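Local coordinates for protein D-aminopeptidase (Bacillus subtilis, PDB 1HI9) that uses two zinc ions to cleave N-terminal residues from peptides containing D-amino acids, as a self-compartmentalizing decamer whose active sites lie in a central chamber, at residues P84-E89 with A260-T265; I221-Y226 with E230-M235; T238-K241 with T246-F249. One frame throughout, in Å; residues are numbered along the deposited sequence.

Interaction 1: residues P84-E89 with A260-T265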
loop_
_atom_site.group_PDB
_atom_site.type_symbol
_atom_site.label_atom_id
_atom_site.label_comp_id
_atom_site.label_asym_id
_atom_site.label_seq_id
_atom_site.Cartn_x
_atom_site.Cartn_y
_atom_site.Cartn_z
ATOM N N PRO A 84 -30.025 18.819 -8.745
ATOM C CA PRO A 84 -30.764 18.857 -10.013
ATOM C C PRO A 84 -30.147 19.784 -11.079
ATOM O O PRO A 84 -30.103 19.429 -12.263
ATOM C CB PRO A 84 -32.157 19.299 -9.576
ATOM C CG PRO A 84 -32.291 18.638 -8.238
ATOM C CD PRO A 84 -30.944 18.897 -7.596
ATOM N N PHE A 85 -29.665 20.957 -10.665
ATOM C CA PHE A 85 -29.072 21.887 -11.619
ATOM C C PHE A 85 -27.609 22.265 -11.388
ATOM O O PHE A 85 -27.169 23.346 -11.764
ATOM C CB PHE A 85 -29.953 23.142 -11.770
ATOM C CG PHE A 85 -31.280 22.856 -12.410
ATOM C CD1 PHE A 85 -32.387 22.522 -11.631
ATOM C CD2 PHE A 85 -31.396 22.804 -13.794
ATOM C CE1 PHE A 85 -33.588 22.131 -12.224
ATOM C CE2 PHE A 85 -32.588 22.416 -14.394
ATOM C CZ PHE A 85 -33.686 22.076 -13.609
ATOM N N SER A 86 -26.876 21.349 -10.764
ATOM C CA SER A 86 -25.445 21.480 -10.531
ATOM C C SER A 86 -24.946 22.883 -10.196
ATOM O O SER A 86 -25.263 23.415 -9.130
ATOM C CB SER A 86 -24.698 20.933 -11.763
ATOM O OG SER A 86 -23.294 20.849 -11.562
ATOM N N MET A 87 -24.156 23.462 -11.102
ATOM C CA MET A 87 -23.587 24.790 -10.916
ATOM C C MET A 87 -24.585 25.945 -10.763
ATOM O O MET A 87 -24.226 27.002 -10.245
ATOM C CB MET A 87 -22.617 25.098 -12.057
ATOM C CG MET A 87 -21.485 24.102 -12.163
ATOM S SD MET A 87 -20.226 24.552 -13.380
ATOM C CE MET A 87 -19.297 25.764 -12.481
ATOM N N VAL A 88 -25.824 25.761 -11.213
ATOM C CA VAL A 88 -26.815 26.823 -11.075
ATOM C C VAL A 88 -27.996 26.431 -10.183
ATOM O O VAL A 88 -29.077 27.006 -10.274
ATOM C CB VAL A 88 -27.336 27.320 -12.464
ATOM C CG1 VAL A 88 -26.277 28.192 -13.121
ATOM C CG2 VAL A 88 -27.678 26.137 -13.370
ATOM N N GLU A 89 -27.772 25.450 -9.315
ATOM C CA GLU A 89 -28.788 24.999 -8.379
ATOM C C GLU A 89 -29.210 26.156 -7.468
ATOM O O GLU A 89 -28.368 26.880 -6.927
ATOM C CB GLU A 89 -28.245 23.862 -7.514
ATOM C CG GLU A 89 -29.227 23.408 -6.461
ATOM C CD GLU A 89 -30.475 22.793 -7.074
ATOM O OE1 GLU A 89 -31.548 22.842 -6.418
ATOM O OE2 GLU A 89 -30.382 22.252 -8.206
ATOM N N ALA A 260 -29.601 17.305 -19.557
ATOM C CA ALA A 260 -29.137 16.347 -20.540
ATOM C C ALA A 260 -27.611 16.418 -20.535
ATOM O O ALA A 260 -26.935 15.402 -20.690
ATOM C CB ALA A 260 -29.687 16.690 -21.915
ATOM N N MET A 261 -27.071 17.622 -20.348
ATOM C CA MET A 261 -25.624 17.809 -20.312
ATOM C C MET A 261 -25.050 17.050 -19.121
ATOM O O MET A 261 -24.053 16.348 -19.249
ATOM C CB MET A 261 -25.285 19.304 -20.215
ATOM C CG MET A 261 -23.801 19.627 -20.067
ATOM S SD MET A 261 -23.239 19.535 -18.348
ATOM C CE MET A 261 -24.200 20.877 -17.658
ATOM N N LEU A 262 -25.699 17.179 -17.968
ATOM C CA LEU A 262 -25.249 16.503 -16.756
ATOM C C LEU A 262 -25.164 14.998 -16.940
ATOM O O LEU A 262 -24.158 14.375 -16.590
ATOM C CB LEU A 262 -26.188 16.827 -15.601
ATOM C CG LEU A 262 -26.185 18.299 -15.159
ATOM C CD1 LEU A 262 -27.223 18.502 -14.066
ATOM C CD2 LEU A 262 -24.792 18.684 -14.651
ATOM N N VAL A 263 -26.221 14.410 -17.483
ATOM C CA VAL A 263 -26.262 12.973 -17.721
ATOM C C VAL A 263 -25.254 12.509 -18.777
ATOM O O VAL A 263 -24.510 11.559 -18.539
ATOM C CB VAL A 263 -27.677 12.534 -18.141
ATOM C CG1 VAL A 263 -27.683 11.056 -18.499
ATOM C CG2 VAL A 263 -28.641 12.798 -16.995
ATOM N N MET A 264 -25.241 13.170 -19.936
ATOM C CA MET A 264 -24.320 12.821 -21.014
ATOM C C MET A 264 -22.860 12.913 -20.588
ATOM O O MET A 264 -22.063 12.048 -20.943
ATOM C CB MET A 264 -24.551 13.718 -22.233
ATOM C CG MET A 264 -25.764 13.330 -23.086
ATOM S SD MET A 264 -26.085 14.537 -24.441
ATOM C CE MET A 264 -27.356 15.417 -23.718
ATOM N N THR A 265 -22.495 13.950 -19.839
ATOM C CA THR A 265 -21.113 14.062 -19.396
ATOM C C THR A 265 -20.831 13.009 -18.319
ATOM O O THR A 265 -19.734 12.450 -18.251
ATOM C CB THR A 265 -20.800 15.487 -18.840
ATOM O OG1 THR A 265 -21.716 15.831 -17.779
ATOM C CG2 THR A 265 -20.908 16.508 -19.950
#

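Interaction 2: residues I221-Y226 with E230-M235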
loop_
_atom_site.group_PDB
_atom_site.type_symbol
_atom_site.label_atom_id
_atom_site.label_comp_id
_atom_site.label_asym_id
_atom_site.label_seq_id
_atom_site.Cartn_x
_atom_site.Cartn_y
_atom_site.Cartn_z
ATOM N N ILE A 221 -22.556 18.172 -27.882
ATOM C CA ILE A 221 -21.373 17.978 -27.075
ATOM C C ILE A 221 -20.349 17.231 -27.895
ATOM O O ILE A 221 -20.610 16.132 -28.372
ATOM C CB ILE A 221 -21.661 17.143 -25.810
ATOM C CG1 ILE A 221 -22.814 17.762 -25.027
ATOM C CG2 ILE A 221 -20.398 17.061 -24.948
ATOM C CD1 ILE A 221 -23.221 16.978 -23.830
ATOM N N GLU A 222 -19.190 17.843 -28.082
ATOM C CA GLU A 222 -18.124 17.192 -28.818
ATOM C C GLU A 222 -17.175 16.631 -27.766
ATOM O O GLU A 222 -16.634 17.381 -26.949
ATOM C CB GLU A 222 -17.389 18.197 -29.692
ATOM C CG GLU A 222 -16.359 17.557 -30.599
ATOM C CD GLU A 222 -15.594 18.579 -31.424
ATOM O OE1 GLU A 222 -16.233 19.386 -32.130
ATOM O OE2 GLU A 222 -14.352 18.571 -31.360
ATOM N N PHE A 223 -16.981 15.315 -27.775
ATOM C CA PHE A 223 -16.098 14.663 -26.814
ATOM C C PHE A 223 -14.701 14.447 -27.388
ATOM O O PHE A 223 -14.495 14.510 -28.603
ATOM C CB PHE A 223 -16.701 13.322 -26.377
ATOM C CG PHE A 223 -18.016 13.461 -25.664
ATOM C CD1 PHE A 223 -19.217 13.339 -26.358
ATOM C CD2 PHE A 223 -18.054 13.744 -24.296
ATOM C CE1 PHE A 223 -20.443 13.500 -25.704
ATOM C CE2 PHE A 223 -19.275 13.911 -23.624
ATOM C CZ PHE A 223 -20.478 13.788 -24.329
ATOM N N ALA A 224 -13.739 14.189 -26.507
ATOM C CA ALA A 224 -12.360 13.979 -26.929
ATOM C C ALA A 224 -12.179 12.736 -27.798
ATOM O O ALA A 224 -11.442 12.781 -28.786
ATOM C CB ALA A 224 -11.451 13.904 -25.711
ATOM N N ASN A 225 -12.840 11.633 -27.432
ATOM C CA ASN A 225 -12.733 10.388 -28.206
ATOM C C ASN A 225 -14.102 9.788 -28.510
ATOM O O ASN A 225 -15.114 10.195 -27.944
ATOM C CB ASN A 225 -11.843 9.352 -27.486
ATOM C CG ASN A 225 -12.416 8.897 -26.156
ATOM O OD1 ASN A 225 -11.861 9.185 -25.084
ATOM N ND2 ASN A 225 -13.531 8.186 -26.213
ATOM N N TYR A 226 -14.132 8.818 -29.413
ATOM C CA TYR A 226 -15.388 8.193 -29.800
ATOM C C TYR A 226 -16.045 7.372 -28.676
ATOM O O TYR A 226 -17.276 7.248 -28.609
ATOM C CB TYR A 226 -15.170 7.318 -31.029
ATOM C CG TYR A 226 -16.443 7.017 -31.781
ATOM C CD1 TYR A 226 -17.006 7.958 -32.657
ATOM C CD2 TYR A 226 -17.096 5.800 -31.610
ATOM C CE1 TYR A 226 -18.194 7.683 -33.347
ATOM C CE2 TYR A 226 -18.276 5.518 -32.290
ATOM C CZ TYR A 226 -18.818 6.454 -33.149
ATOM O OH TYR A 226 -19.989 6.151 -33.785
ATOM N N GLU A 230 -19.963 7.332 -27.577
ATOM C CA GLU A 230 -20.818 6.144 -27.509
ATOM C C GLU A 230 -21.550 6.067 -26.175
ATOM O O GLU A 230 -22.732 5.750 -26.137
ATOM C CB GLU A 230 -19.994 4.868 -27.694
ATOM C CG GLU A 230 -19.287 4.773 -29.035
ATOM C CD GLU A 230 -18.406 3.542 -29.160
ATOM O OE1 GLU A 230 -17.599 3.285 -28.222
ATOM O OE2 GLU A 230 -18.510 2.840 -30.206
ATOM N N TRP A 231 -20.844 6.339 -25.079
ATOM C CA TRP A 231 -21.467 6.311 -23.759
ATOM C C TRP A 231 -22.648 7.284 -23.702
ATOM O O TRP A 231 -23.756 6.911 -23.318
ATOM C CB TRP A 231 -20.453 6.676 -22.667
ATOM C CG TRP A 231 -19.806 5.492 -21.966
ATOM C CD1 TRP A 231 -18.513 5.047 -22.105
ATOM C CD2 TRP A 231 -20.414 4.642 -20.979
ATOM N NE1 TRP A 231 -18.284 3.984 -21.261
ATOM C CE2 TRP A 231 -19.426 3.717 -20.561
ATOM C CE3 TRP A 231 -21.689 4.580 -20.411
ATOM C CZ2 TRP A 231 -19.685 2.735 -19.594
ATOM C CZ3 TRP A 231 -21.946 3.601 -19.446
ATOM C CH2 TRP A 231 -20.944 2.694 -19.047
ATOM N N ALA A 232 -22.405 8.535 -24.079
ATOM C CA ALA A 232 -23.456 9.548 -24.054
ATOM C C ALA A 232 -24.608 9.185 -24.996
ATOM O O ALA A 232 -25.783 9.418 -24.689
ATOM C CB ALA A 232 -22.883 10.912 -24.442
ATOM N N ASN A 233 -24.263 8.608 -26.141
ATOM C CA ASN A 233 -25.252 8.228 -27.130
ATOM C C ASN A 233 -26.176 7.107 -26.648
ATOM O O ASN A 233 -27.056 6.650 -27.377
ATOM C CB ASN A 233 -24.548 7.835 -28.432
ATOM C CG ASN A 233 -25.515 7.659 -29.580
ATOM O OD1 ASN A 233 -26.476 8.426 -29.719
ATOM N ND2 ASN A 233 -25.263 6.661 -30.422
ATOM N N LEU A 234 -25.973 6.672 -25.412
ATOM C CA LEU A 234 -26.798 5.631 -24.816
ATOM C C LEU A 234 -28.085 6.273 -24.300
ATOM O O LEU A 234 -29.126 5.629 -24.220
ATOM C CB LEU A 234 -26.058 4.986 -23.650
ATOM C CG LEU A 234 -25.639 3.522 -23.724
ATOM C CD1 LEU A 234 -25.167 3.142 -25.115
ATOM C CD2 LEU A 234 -24.541 3.301 -22.696
ATOM N N MET A 235 -28.009 7.551 -23.947
ATOM C CA MET A 235 -29.172 8.255 -23.431
ATOM C C MET A 235 -30.240 8.429 -24.501
ATOM O O MET A 235 -29.952 8.868 -25.616
ATOM C CB MET A 235 -28.773 9.624 -22.895
ATOM C CG MET A 235 -29.865 10.294 -22.087
ATOM S SD MET A 235 -29.370 11.893 -21.439
ATOM C CE MET A 235 -29.866 12.972 -22.819
#

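Interaction 3: residues T238-K241 with T246-F249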
loop_
_atom_site.group_PDB
_atom_site.type_symbol
_atom_site.label_atom_id
_atom_site.label_comp_id
_atom_site.label_asym_id
_atom_site.label_seq_id
_atom_site.Cartn_x
_atom_site.Cartn_y
_atom_site.Cartn_z
ATOM N N THR A 238 -30.736 10.946 -28.011
ATOM C CA THR A 238 -29.447 11.417 -28.504
ATOM C C THR A 238 -29.083 10.776 -29.832
ATOM O O THR A 238 -29.644 9.754 -30.218
ATOM C CB THR A 238 -28.294 11.093 -27.516
ATOM O OG1 THR A 238 -28.142 9.668 -27.403
ATOM C CG2 THR A 238 -28.573 11.692 -26.153
ATOM N N GLU A 239 -28.119 11.381 -30.520
ATOM C CA GLU A 239 -27.649 10.868 -31.801
ATOM C C GLU A 239 -26.225 11.372 -32.057
ATOM O O GLU A 239 -25.883 12.508 -31.719
ATOM C CB GLU A 239 -28.590 11.331 -32.925
ATOM C CG GLU A 239 -28.117 10.996 -34.340
ATOM C CD GLU A 239 -28.924 11.710 -35.436
ATOM O OE1 GLU A 239 -28.489 11.699 -36.615
ATOM O OE2 GLU A 239 -29.994 12.279 -35.121
ATOM N N ILE A 240 -25.393 10.515 -32.636
ATOM C CA ILE A 240 -24.028 10.892 -32.958
ATOM C C ILE A 240 -23.963 11.371 -34.401
ATOM O O ILE A 240 -24.488 10.719 -35.304
ATOM C CB ILE A 240 -23.056 9.706 -32.801
ATOM C CG1 ILE A 240 -22.976 9.288 -31.334
ATOM C CG2 ILE A 240 -21.671 10.091 -33.312
ATOM C CD1 ILE A 240 -22.056 8.127 -31.079
ATOM N N LYS A 241 -23.327 12.517 -34.613
ATOM C CA LYS A 241 -23.178 13.080 -35.949
ATOM C C LYS A 241 -22.091 12.263 -36.645
ATOM O O LYS A 241 -20.920 12.321 -36.257
ATOM C CB LYS A 241 -22.753 14.543 -35.839
ATOM C CG LYS A 241 -23.086 15.407 -37.045
ATOM C CD LYS A 241 -24.544 15.900 -37.029
ATOM C CE LYS A 241 -25.525 14.840 -37.536
ATOM N NZ LYS A 241 -25.332 14.561 -38.991
ATOM N N THR A 246 -19.240 14.020 -31.824
ATOM C CA THR A 246 -20.250 14.917 -31.292
ATOM C C THR A 246 -21.597 14.215 -31.175
ATOM O O THR A 246 -22.018 13.505 -32.090
ATOM C CB THR A 246 -20.408 16.144 -32.211
ATOM O OG1 THR A 246 -19.116 16.713 -32.464
ATOM C CG2 THR A 246 -21.286 17.188 -31.566
ATOM N N VAL A 247 -22.261 14.414 -30.037
ATOM C CA VAL A 247 -23.566 13.822 -29.784
ATOM C C VAL A 247 -24.556 14.963 -29.599
ATOM O O VAL A 247 -24.259 15.934 -28.908
ATOM C CB VAL A 247 -23.545 12.943 -28.523
ATOM C CG1 VAL A 247 -24.894 12.270 -28.331
ATOM C CG2 VAL A 247 -22.429 11.910 -28.635
ATOM N N GLN A 248 -25.720 14.858 -30.233
ATOM C CA GLN A 248 -26.714 15.916 -30.139
ATOM C C GLN A 248 -27.980 15.473 -29.413
ATOM O O GLN A 248 -28.344 14.295 -29.405
ATOM C CB GLN A 248 -27.083 16.428 -31.532
ATOM C CG GLN A 248 -25.893 16.830 -32.376
ATOM C CD GLN A 248 -26.304 17.596 -33.613
ATOM O OE1 GLN A 248 -27.226 17.192 -34.323
ATOM N NE2 GLN A 248 -25.618 18.713 -33.882
ATOM N N PHE A 249 -28.649 16.441 -28.807
ATOM C CA PHE A 249 -29.869 16.186 -28.073
ATOM C C PHE A 249 -30.830 17.366 -28.214
ATOM O O PHE A 249 -30.517 18.480 -27.785
ATOM C CB PHE A 249 -29.545 15.970 -26.591
ATOM C CG PHE A 249 -30.761 15.824 -25.720
ATOM C CD1 PHE A 249 -31.478 14.629 -25.699
ATOM C CD2 PHE A 249 -31.229 16.901 -24.975
ATOM C CE1 PHE A 249 -32.638 14.513 -24.952
ATOM C CE2 PHE A 249 -32.390 16.792 -24.226
ATOM C CZ PHE A 249 -33.099 15.596 -24.215
#

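Interaction 1: residues P84-E89 with A260-T265
Leu262 meets Pro84 and Ser86 in a small van der Waals contact that, in this alpha/beta subunit, joins a loop of the mixed sheet to the helix that packs on the antiparallel sheet. Residues 84-89 belong to the loop between strands 76-80 and 97-103 of the mixed, largely parallel sheet. Residues 260-265 form part of helix 254-268, whose Ala260, Met261 and Met264 lie on Leu219 of the antiparallel sheet. The backbones stay well apart, with Ser86 CA and Leu262 CA, the nearest pair, separated by 8.0 Å, and one leucine side chain spans the gap.

CD1 of Leu262 rests against the carbonyl oxygen of Pro84 at 3.5 Å, while CD2 of Leu262 lies 3.7 Å from CB of Ser86. With CG of Leu262 anti to its own carbonyl carbon (chi1 -66°), the fork reaches from the helix to the loop, one methyl to each residue. Only 106 Å² is buried in all, as expected when so few atoms meet.

Bonds within the loop tie it together: Val88 N bonds to Phe85 O at 2.8 Å, and Glu89 N to Ser86 O at 3.2 Å. Around it, Met87 O accepts hydrogen bonds from Ser6 and Ser59. The Ser86 side chain is about 8 Å from that of Glu133, and the side chain of Met87, its neighbour, touches Asp8 and Glu133, both zinc ligands. Toward the assembly, Ile177 of a neighbouring subunit packs on Pro84 and Glu89, and Leu234 of another packs on Val263.

From the end of the segment the Glu89 carboxylate folds back to Phe85 N, which meets OE2 of Glu89 nearly along the C-O axis at 2.9 Å, with an N-H...O angle of 153°.

Interaction 2: residues I221-Y226 with E230-M235
Phe223 and Ala232 make the buried side of this contact; Tyr226 and Glu230 make the larger, partly exposed side, which carries the backbone bond and faces a neighbouring subunit. In the interior, the CB of Ala232 sits obliquely to the Phe223 ring, 3.8 Å from CZ of Phe223 and equally near CE1. One face of the same ring is covered from within the strand by CG2 of Ile221, which stands 3.3 Å above the ring plane and is offset toward the rim. Val121, Val247 and Ala268 also touch Phe223, so the ring is buried among strands and helix 254-268.

The other side mixes polar and apolar atoms. CG of Tyr226 is anti to the backbone N (chi1 -160°), which lays the CD2-CE2 edge beside the Glu230 side chain, crossing it at about a right angle. The carboxylate oxygen OE2 of Glu230 approaches that edge close to the ring plane, 3.4 Å from CE2 of Tyr226, while the two flat groups are turned 60° to each other. An anion is likely to be favoured at the ring's hydrogen-bearing edge. OE1 of Glu230 is taken up across the subunit boundary by the backbone N of Arg179 of a neighbouring subunit, and Thr109 of that subunit packs on Tyr226.

Between the backbones, Glu230 N donates to Tyr226 O at 2.9 Å with an angle of 160°, an i to i+4 bond in the first turn of helix 226-232. Asn225 occupies the N-cap, and its backbone N bonds to Gln228 OE1. The arrangement is a strand-to-helix connection at the antiparallel sheet, with a helix N-cap at Asn225 and helix 226-232 laid against Phe223 through Ala232.

Interaction 3: residues T238-K241 with T246-F249
Glu239 and Gln248 hold the centre of this antiparallel pairing through both of their backbone groups, as a hydrogen-bonded pair. Gln248 N gives the straighter bond, reaching Glu239 O at 2.8 Å with an N-H...O angle of 168°. The return bond, Glu239 N to Gln248 O, is longer at 3.1 Å and clearly bent (139°), although both donors lie in the carbonyl plane of their acceptors. A third bond, Lys241 N to Thr246 O at 3.0 Å, holds the end nearest the turn. Glu239 O is also approached by CA of Val247 at 3.3 Å, a CA-H...O contact that adds a second, weaker partner.

On the face it shares with Thr238, Ile240 and Phe249, Val247 meets two residues of the partner strand. Its CG1 is anti to the backbone N (chi1 -177°) and lies 3.7 Å from CB of Thr238. The other branch, CG2 of Val247, meets CG1 of Ile240 at 3.8 Å. At the far end CG2 of Thr238 comes obliquely to the Phe249 ring, 4.2 Å from CD1, while OG1 of Thr238 bonds to Met235 O. On the Glu239-Gln248 face contacts are fewer; near it CD of Lys241 lies 4.0 Å from OE1 of Gln248.

These two strands form a beta hairpin, with Thr244 OG1 bonded to both Lys241 O and Thr246 N across the turn. Strand 238-240 is the outermost strand within this chain, and 246-250 continues the sheet by backbone bonds to strand 218-223. Helix 226-232 covers Ile240 and Val247 through Ala229, while helix 254-268 covers Phe249 through Glu256, Ala260 and Met264.

Overall arrangement
Interactions 2 and 3, with centres about 8 Å apart, share the antiparallel sheet: Ile221 O lies 2.9 Å from Val247 N, a probable hydrogen bond between neighbouring strands. Helix 254-268 then joins this region to interaction 1, whose centre is about 16 Å from that of interaction 2 and about 17 Å from that of interaction 3. CB of Ala260 packs 3.4 Å from CD2 of Phe249, and the CE methyls of Met264 and Met235 are 3.6 Å apart. Interaction 1 has its Ser86 side chain about 9 Å from a zinc ion. Phe223 of interaction 2 is about 12 Å, side chain to side chain, from the nucleophile His115; interaction 3 is remote.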